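Side-chain contacts in interferon gamma receptor 1 (Gallus gallus, PDB 4EQ3), which probably binds the cytokine interferon gamma at the cell surface, as the ligand-binding alpha chain of its receptor: residues 46-51 / 73-78; 42-47 / 93-98. All blocks are in the same frame, centred on the assembly; numbering follows the deposited sequence.

Overall arrangement
Both contacts belong to the first of the two fibronectin type III domains in this extracellular part of the receptor, and both start from the same piece of chain, sharing Lys-46 and Pro-47. Contact 2 comes earlier on strand 40-46 and looks across the four-stranded sheet, over strand 81-88, to the outermost strand 91-97. Contact 1 begins where strand 40-46 runs out: the loop 46-51 meets the loop 73-78 that leads into strand 81-88. Their centres lie about 15 Å apart. Contact 2 thus packs side chains over the sheet face, while contact 1 ties two loops together at the sheet's end, a region that in related receptors faces the ligand and probably does so here.

Contact 1: residues 46-51 / 73-78; sequences KPYLSG and INEIFH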
ATOM      1  N   LYS A  46      15.389   9.194  -9.350  1.00 28.63           N
ATOM      2  CA  LYS A  46      16.602   8.463  -9.639  1.00 31.57           C
ATOM      3  C   LYS A  46      16.363   6.934  -9.451  1.00 29.42           C
ATOM      4  O   LYS A  46      16.290   6.471  -8.362  1.00 26.83           O
ATOM      5  CB  LYS A  46      17.741   8.987  -8.792  1.00 29.52           C
ATOM      6  CG  LYS A  46      18.999   8.220  -8.916  1.00 32.88           C
ATOM      7  CD  LYS A  46      20.205   8.925  -8.444  1.00 33.71           C
ATOM      8  CE  LYS A  46      20.218   9.200  -6.974  1.00 30.72           C
ATOM      9  NZ  LYS A  46      21.503   9.263  -6.366  1.00 34.28           N
ATOM     10  N   PRO A  47      16.202   6.217 -10.558  1.00 25.91           N
ATOM     11  CA  PRO A  47      15.968   4.771 -10.530  1.00 25.41           C
ATOM     12  C   PRO A  47      17.283   4.043 -10.306  1.00 31.51           C
ATOM     13  O   PRO A  47      18.339   4.582 -10.641  1.00 28.92           O
ATOM     14  CB  PRO A  47      15.459   4.468 -11.939  1.00 29.11           C
ATOM     15  CG  PRO A  47      15.298   5.804 -12.623  1.00 34.82           C
ATOM     16  CD  PRO A  47      16.219   6.734 -11.933  1.00 30.73           C
ATOM     17  N   TYR A  48      17.228   2.827  -9.771  1.00 36.54           N
ATOM     18  CA  TYR A  48      18.449   2.143  -9.352  1.00 36.98           C
ATOM     19  C   TYR A  48      19.363   1.756 -10.522  1.00 40.10           C
ATOM     20  O   TYR A  48      20.584   1.817 -10.400  1.00 39.35           O
ATOM     21  CB  TYR A  48      18.114   0.916  -8.488  1.00 36.15           C
ATOM     22  CG  TYR A  48      18.058  -0.396  -9.245  1.00 38.56           C
ATOM     23  CD1 TYR A  48      19.142  -1.266  -9.238  1.00 41.15           C
ATOM     24  CD2 TYR A  48      16.925  -0.763  -9.968  1.00 39.29           C
ATOM     25  CE1 TYR A  48      19.104  -2.465  -9.929  1.00 43.13           C
ATOM     26  CE2 TYR A  48      16.874  -1.965 -10.659  1.00 39.70           C
ATOM     27  CZ  TYR A  48      17.971  -2.812 -10.634  1.00 44.23           C
ATOM     28  OH  TYR A  48      17.951  -4.010 -11.317  1.00 46.06           O
ATOM     29  N   LEU A  49      18.767   1.375 -11.651  1.00 38.97           N
ATOM     30  CA  LEU A  49      19.525   0.880 -12.802  1.00 43.39           C
ATOM     31  C   LEU A  49      20.446   1.922 -13.405  1.00 45.22           C
ATOM     32  O   LEU A  49      21.628   1.663 -13.610  1.00 44.66           O
ATOM     33  CB  LEU A  49      18.589   0.353 -13.896  1.00 47.38           C
ATOM     34  CG  LEU A  49      18.268  -1.141 -13.811  1.00 50.61           C
ATOM     35  CD1 LEU A  49      17.232  -1.554 -14.851  1.00 50.56           C
ATOM     36  CD2 LEU A  49      19.543  -1.972 -13.938  1.00 53.49           C
ATOM     37  N   SER A  50      19.897   3.092 -13.712  1.00 33.65           N
ATOM     38  CA  SER A  50      20.685   4.140 -14.340  1.00 34.43           C
ATOM     39  C   SER A  50      21.478   4.908 -13.302  1.00 34.30           C
ATOM     40  O   SER A  50      22.539   5.453 -13.602  1.00 34.45           O
ATOM     41  CB  SER A  50      19.784   5.097 -15.108  1.00 36.88           C
ATOM     42  OG  SER A  50      18.832   5.673 -14.237  1.00 35.87           O
ATOM     43  N   GLY A  51      20.962   4.947 -12.076  1.00 31.57           N
ATOM     44  CA  GLY A  51      21.603   5.689 -11.006  1.00 29.40           C
ATOM     45  C   GLY A  51      21.699   7.170 -11.311  1.00 31.50           C
ATOM     46  O   GLY A  51      22.529   7.879 -10.736  1.00 31.66           O
ATOM     47  N   ILE A  73       7.523   3.788 -10.132  1.00 25.59           N
ATOM     48  CA  ILE A  73       8.093   2.779  -9.255  1.00 26.33           C
ATOM     49  C   ILE A  73       7.689   1.398  -9.715  1.00 29.06           C
ATOM     50  O   ILE A  73       6.517   1.032  -9.669  1.00 25.33           O
ATOM     51  CB  ILE A  73       7.650   3.010  -7.806  1.00 23.56           C
ATOM     52  CG1 ILE A  73       8.193   4.358  -7.320  1.00 25.64           C
ATOM     53  CG2 ILE A  73       8.102   1.857  -6.915  1.00 23.32           C
ATOM     54  CD1 ILE A  73       7.637   4.818  -5.990  1.00 23.87           C
ATOM     55  N   ASN A  74       8.658   0.629 -10.193  1.00 30.19           N
ATOM     56  CA  ASN A  74       8.348  -0.703 -10.688  1.00 32.11           C
ATOM     57  C   ASN A  74       9.369  -1.723 -10.210  1.00 30.56           C
ATOM     58  O   ASN A  74       9.609  -2.744 -10.859  1.00 31.81           O
ATOM     59  CB  ASN A  74       8.242  -0.699 -12.207  1.00 33.46           C
ATOM     60  CG  ASN A  74       9.339   0.097 -12.857  1.00 37.71           C
ATOM     61  OD1 ASN A  74      10.516  -0.248 -12.748  1.00 37.64           O
ATOM     62  ND2 ASN A  74       8.964   1.180 -13.538  1.00 38.90           N
ATOM     63  N   GLU A  75       9.964  -1.416  -9.065  1.00 26.01           N
ATOM     64  CA  GLU A  75      10.878  -2.317  -8.382  1.00 29.16           C
ATOM     65  C   GLU A  75      10.466  -2.269  -6.924  1.00 25.14           C
ATOM     66  O   GLU A  75      10.265  -1.186  -6.377  1.00 22.20           O
ATOM     67  CB  GLU A  75      12.320  -1.824  -8.522  1.00 28.02           C
ATOM     68  CG  GLU A  75      12.860  -1.831  -9.950  1.00 31.66           C
ATOM     69  CD  GLU A  75      13.096  -3.238 -10.473  1.00 37.11           C
ATOM     70  OE1 GLU A  75      13.146  -4.178  -9.652  1.00 32.55           O
ATOM     71  OE2 GLU A  75      13.226  -3.402 -11.705  1.00 39.38           O
ATOM     72  N   ILE A  76      10.321  -3.426  -6.292  1.00 26.03           N
ATOM     73  CA  ILE A  76       9.918  -3.446  -4.890  1.00 26.31           C
ATOM     74  C   ILE A  76      11.124  -3.527  -3.943  1.00 25.29           C
ATOM     75  O   ILE A  76      11.056  -3.071  -2.804  1.00 22.90           O
ATOM     76  CB  ILE A  76       8.918  -4.597  -4.598  1.00 29.85           C
ATOM     77  CG1 ILE A  76       8.033  -4.261  -3.389  1.00 29.51           C
ATOM     78  CG2 ILE A  76       9.648  -5.925  -4.410  1.00 30.35           C
ATOM     79  CD1 ILE A  76       6.764  -5.134  -3.292  1.00 27.09           C
ATOM     80  N   PHE A  77      12.230  -4.088  -4.429  1.00 21.80           N
ATOM     81  CA  PHE A  77      13.405  -4.331  -3.581  1.00 24.73           C
ATOM     82  C   PHE A  77      14.537  -3.328  -3.759  1.00 24.19           C
ATOM     83  O   PHE A  77      15.314  -3.095  -2.831  1.00 26.01           O
ATOM     84  CB  PHE A  77      13.915  -5.768  -3.757  1.00 22.43           C
ATOM     85  CG  PHE A  77      12.916  -6.808  -3.335  1.00 23.52           C
ATOM     86  CD1 PHE A  77      12.510  -6.894  -2.014  1.00 23.39           C
ATOM     87  CD2 PHE A  77      12.378  -7.691  -4.251  1.00 25.83           C
ATOM     88  CE1 PHE A  77      11.583  -7.842  -1.612  1.00 22.67           C
ATOM     89  CE2 PHE A  77      11.442  -8.641  -3.855  1.00 23.91           C
ATOM     90  CZ  PHE A  77      11.051  -8.714  -2.534  1.00 23.62           C
ATOM     91  N   HIS A  78      14.634  -2.720  -4.933  1.00 21.18           N
ATOM     92  CA  HIS A  78      15.706  -1.755  -5.163  1.00 23.71           C
ATOM     93  C   HIS A  78      15.288  -0.359  -4.713  1.00 24.48           C
ATOM     94  O   HIS A  78      14.106  -0.107  -4.481  1.00 20.22           O
ATOM     95  CB  HIS A  78      16.125  -1.740  -6.628  1.00 26.91           C
ATOM     96  CG  HIS A  78      16.622  -3.060  -7.127  1.00 30.61           C
ATOM     97  ND1 HIS A  78      17.766  -3.655  -6.640  1.00 27.74           N
ATOM     98  CD2 HIS A  78      16.134  -3.898  -8.072  1.00 30.57           C
ATOM     99  CE1 HIS A  78      17.959  -4.804  -7.264  1.00 32.64           C
ATOM    100  NE2 HIS A  78      16.986  -4.971  -8.141  1.00 35.56           N
TER
HETATM  101  O   HOH W   1      15.809  -4.710 -12.837  1.00 38.33           O
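Tyr-48 and His-78 make this contact by laying their rings face to face. The planes are only 12° apart and the centroids 3.6 Å, with His-78 CG lying over the middle of the phenol ring. The imidazole does not sit squarely, though: relative to it, Tyr-48 CZ lies toward the rim, and His-78 CD2 comes to 3.3 Å from both Tyr-48 CE2 and Tyr-48 CZ. In His-78, CG stands anti to the carbonyl carbon (chi1 -60°), which lays the imidazole against the phenol. His-78 CB makes a separate CH-pi contact over the same phenol face, 3.8 Å from its centroid.

The polar part runs through solvent. Water 1, in the plane of the Tyr-48 ring, lies 2.7 Å from Tyr-48 OH and donates to Glu-75 OE2 at 3.1 Å. Glu-75 folds back at chi2 (-71°), so its carboxylate carbon stands at the edge of the imidazole, in its plane, and Glu-75 CD comes within 4.0 Å of Tyr-48 CE2. The nearby negative charge may slightly favour the protonated imidazole.

One backbone hydrogen bond shapes the loop 46-51: Gly-51 N donates to Pro-47 O (3.0 Å) and closes the turn that carries Tyr-48. Further along the second loop, Phe-77 packs edge-to-face on Phe-197 of the following domain. The stack joins the loop after strand 40-46 to the loop ahead of strand 81-88 in a fibronectin type III domain; in class II cytokine receptors such loops commonly face the ligand, and they probably do here.

Contact 2: residues 42-47 / 93-98; sequences VVEVKP and SQYVET
Tyr-95 reaches over strand 81-88 and brings its hydroxyl down on Glu-44 and Val-42. Packing is close here. Tyr-95 OH lies 3.2 Å from Glu-44 CD, against the carbon of the carboxylate, and its angle to Glu-44 OE2 is too poor for a hydrogen bond. The carboxylate and the phenol ring are almost parallel, 9° apart, although the two side chains run at about a right angle to each other; Glu-44 OE1 comes to 3.4 Å from Tyr-95 CE2. That oxygen has its stronger partner elsewhere, in a salt bridge with Arg-83 NE, which probably keeps the carboxylate turned as it is. The backbone oxygen of Val-42 meets the ring at its edge, in its plane, 3.4 Å from Tyr-95 CE1. The methyl CG1 of Val-42, swung opposite its own amide nitrogen (chi1 -177°), adds a looser touch at 3.7 Å from Tyr-95 OH.

These side chains share one face of the antiparallel sheet of a fibronectin type III domain, in which strand 81-88 separates strands 40-46 and 91-97. Alternation along 40-46 turns Val-42, Glu-44 and Lys-46 to this face, while Val-43 points the other way and packs on Leu-28 and Trp-30 of strand 25-31.

Toward the end of both strands direct touching gives way to water. Lys-46 NZ and Glu-97 OE2 are 4.6 Å apart, oppositely charged but bridged only through solvent. Water 3 accepts from Lys-46 NZ at 2.8 Å and donates to Glu-97 OE2 at 2.6 Å; water 2 makes a second, longer link to Glu-97 OE1. Tyr-53 OH also bonds to Glu-97 OE2, and Lys-46 has a cation-pi partner in Trp-81.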
ATOM      1  N   VAL A  42       9.299  21.191  -9.985  1.00 29.31           N
ATOM      2  CA  VAL A  42       9.761  20.128 -10.868  1.00 30.74           C
ATOM      3  C   VAL A  42      10.294  18.963 -10.052  1.00 24.94           C
ATOM      4  O   VAL A  42      11.190  19.135  -9.218  1.00 27.05           O
ATOM      5  CB  VAL A  42      10.864  20.607 -11.831  1.00 32.30           C
ATOM      6  CG1 VAL A  42      11.247  19.485 -12.776  1.00 33.17           C
ATOM      7  CG2 VAL A  42      10.381  21.823 -12.620  1.00 35.63           C
ATOM      8  N   VAL A  43       9.750  17.779 -10.304  1.00 25.17           N
ATOM      9  CA  VAL A  43      10.127  16.585  -9.553  1.00 22.21           C
ATOM     10  C   VAL A  43      10.941  15.645 -10.433  1.00 26.24           C
ATOM     11  O   VAL A  43      10.575  15.396 -11.585  1.00 25.09           O
ATOM     12  CB  VAL A  43       8.891  15.816  -9.051  1.00 20.61           C
ATOM     13  CG1 VAL A  43       9.313  14.570  -8.292  1.00 22.44           C
ATOM     14  CG2 VAL A  43       8.017  16.716  -8.187  1.00 20.56           C
ATOM     15  N   GLU A  44      12.041  15.131  -9.887  1.00 22.32           N
ATOM     16  CA  GLU A  44      12.828  14.119 -10.582  1.00 27.29           C
ATOM     17  C   GLU A  44      12.944  12.822  -9.781  1.00 23.84           C
ATOM     18  O   GLU A  44      12.857  12.825  -8.551  1.00 20.51           O
ATOM     19  CB  GLU A  44      14.221  14.657 -10.889  1.00 29.29           C
ATOM     20  CG  GLU A  44      14.209  15.881 -11.776  1.00 30.23           C
ATOM     21  CD  GLU A  44      15.590  16.209 -12.301  1.00 34.73           C
ATOM     22  OE1 GLU A  44      16.549  16.221 -11.501  1.00 32.55           O
ATOM     23  OE2 GLU A  44      15.711  16.444 -13.521  1.00 40.05           O
ATOM     24  N   VAL A  45      13.144  11.716 -10.493  1.00 21.55           N
ATOM     25  CA  VAL A  45      13.338  10.417  -9.860  1.00 20.04           C
ATOM     26  C   VAL A  45      14.682   9.794 -10.272  1.00 22.73           C
ATOM     27  O   VAL A  45      15.087   9.903 -11.417  1.00 25.93           O
ATOM     28  CB  VAL A  45      12.204   9.466 -10.230  1.00 19.58           C
ATOM     29  CG1 VAL A  45      12.053   9.382 -11.745  1.00 22.56           C
ATOM     30  CG2 VAL A  45      12.430   8.088  -9.616  1.00 18.99           C
ATOM     31  N   LYS A  46      15.389   9.194  -9.350  1.00 28.63           N
ATOM     32  CA  LYS A  46      16.602   8.463  -9.639  1.00 31.57           C
ATOM     33  C   LYS A  46      16.363   6.934  -9.451  1.00 29.42           C
ATOM     34  O   LYS A  46      16.290   6.471  -8.362  1.00 26.83           O
ATOM     35  CB  LYS A  46      17.741   8.987  -8.792  1.00 29.52           C
ATOM     36  CG  LYS A  46      18.999   8.220  -8.916  1.00 32.88           C
ATOM     37  CD  LYS A  46      20.205   8.925  -8.444  1.00 33.71           C
ATOM     38  CE  LYS A  46      20.218   9.200  -6.974  1.00 30.72           C
ATOM     39  NZ  LYS A  46      21.503   9.263  -6.366  1.00 34.28           N
ATOM     40  N   PRO A  47      16.202   6.217 -10.558  1.00 25.91           N
ATOM     41  CA  PRO A  47      15.968   4.771 -10.530  1.00 25.41           C
ATOM     42  C   PRO A  47      17.283   4.043 -10.306  1.00 31.51           C
ATOM     43  O   PRO A  47      18.339   4.582 -10.641  1.00 28.92           O
ATOM     44  CB  PRO A  47      15.459   4.468 -11.939  1.00 29.11           C
ATOM     45  CG  PRO A  47      15.298   5.804 -12.623  1.00 34.82           C
ATOM     46  CD  PRO A  47      16.219   6.734 -11.933  1.00 30.73           C
ATOM     47  N   SER A  93      14.967  27.424  -7.558  1.00 32.48           N
ATOM     48  CA  SER A  93      15.732  26.995  -6.397  1.00 33.15           C
ATOM     49  C   SER A  93      16.608  25.814  -6.808  1.00 28.83           C
ATOM     50  O   SER A  93      16.535  25.334  -7.945  1.00 31.51           O
ATOM     51  CB  SER A  93      14.822  26.598  -5.232  1.00 28.12           C
ATOM     52  OG  SER A  93      14.222  25.341  -5.475  1.00 25.75           O
ATOM     53  N   GLN A  94      17.437  25.348  -5.884  1.00 25.57           N
ATOM     54  CA  GLN A  94      18.174  24.116  -6.109  1.00 28.78           C
ATOM     55  C   GLN A  94      17.225  22.989  -5.730  1.00 28.78           C
ATOM     56  O   GLN A  94      16.161  23.235  -5.147  1.00 27.14           O
ATOM     57  CB  GLN A  94      19.430  24.069  -5.244  1.00 27.09           C
ATOM     58  CG  GLN A  94      20.337  25.290  -5.376  1.00 28.55           C
ATOM     59  CD  GLN A  94      21.073  25.358  -6.718  1.00 32.04           C
ATOM     60  OE1 GLN A  94      20.753  24.633  -7.666  1.00 26.84           O
ATOM     61  NE2 GLN A  94      22.061  26.245  -6.797  1.00 31.40           N
ATOM     62  N   TYR A  95      17.602  21.762  -6.059  1.00 29.34           N
ATOM     63  CA  TYR A  95      16.777  20.609  -5.743  1.00 27.64           C
ATOM     64  C   TYR A  95      16.964  20.199  -4.298  1.00 26.03           C
ATOM     65  O   TYR A  95      18.030  20.372  -3.732  1.00 24.19           O
ATOM     66  CB  TYR A  95      17.154  19.428  -6.621  1.00 27.44           C
ATOM     67  CG  TYR A  95      16.502  19.397  -7.975  1.00 28.65           C
ATOM     68  CD1 TYR A  95      15.132  19.193  -8.109  1.00 28.34           C
ATOM     69  CD2 TYR A  95      17.261  19.526  -9.125  1.00 31.41           C
ATOM     70  CE1 TYR A  95      14.542  19.143  -9.355  1.00 31.15           C
ATOM     71  CE2 TYR A  95      16.681  19.476 -10.370  1.00 35.39           C
ATOM     72  CZ  TYR A  95      15.326  19.286 -10.481  1.00 32.90           C
ATOM     73  OH  TYR A  95      14.755  19.235 -11.729  1.00 38.55           O
ATOM     74  N   VAL A  96      15.910  19.660  -3.700  1.00 27.31           N
ATOM     75  CA  VAL A  96      16.030  19.057  -2.387  1.00 24.99           C
ATOM     76  C   VAL A  96      15.653  17.594  -2.554  1.00 24.20           C
ATOM     77  O   VAL A  96      14.671  17.270  -3.234  1.00 24.58           O
ATOM     78  CB  VAL A  96      15.115  19.739  -1.347  1.00 28.09           C
ATOM     79  CG1 VAL A  96      13.694  19.783  -1.859  1.00 27.78           C
ATOM     80  CG2 VAL A  96      15.197  19.018  -0.003  1.00 26.68           C
ATOM     81  N   GLU A  97      16.443  16.721  -1.937  1.00 25.58           N
ATOM     82  CA  GLU A  97      16.336  15.283  -2.139  1.00 26.15           C
ATOM     83  C   GLU A  97      15.575  14.600  -1.000  1.00 23.27           C
ATOM     84  O   GLU A  97      15.661  15.022   0.154  1.00 24.77           O
ATOM     85  CB  GLU A  97      17.751  14.697  -2.244  1.00 26.46           C
ATOM     86  CG  GLU A  97      17.820  13.268  -2.728  1.00 26.85           C
ATOM     87  CD  GLU A  97      19.251  12.853  -3.079  1.00 32.72           C
ATOM     88  OE1 GLU A  97      20.000  12.441  -2.165  1.00 30.73           O
ATOM     89  OE2 GLU A  97      19.615  12.956  -4.270  1.00 29.39           O
ATOM     90  N   THR A  98      14.841  13.541  -1.318  1.00 20.71           N
ATOM     91  CA  THR A  98      14.143  12.784  -0.280  1.00 20.03           C
ATOM     92  C   THR A  98      15.078  11.760   0.371  1.00 24.94           C
ATOM     93  O   THR A  98      16.180  11.489  -0.137  1.00 22.94           O
ATOM     94  CB  THR A  98      12.928  12.017  -0.839  1.00 18.67           C
ATOM     95  OG1 THR A  98      13.361  11.060  -1.816  1.00 19.89           O
ATOM     96  CG2 THR A  98      11.909  12.965  -1.471  1.00 19.34           C
TER
HETATM   97  O   HOH W   2      20.720   9.708  -3.469  1.00 36.85           O
HETATM   98  O   HOH W   3      21.724  11.815  -5.239  1.00 37.75           O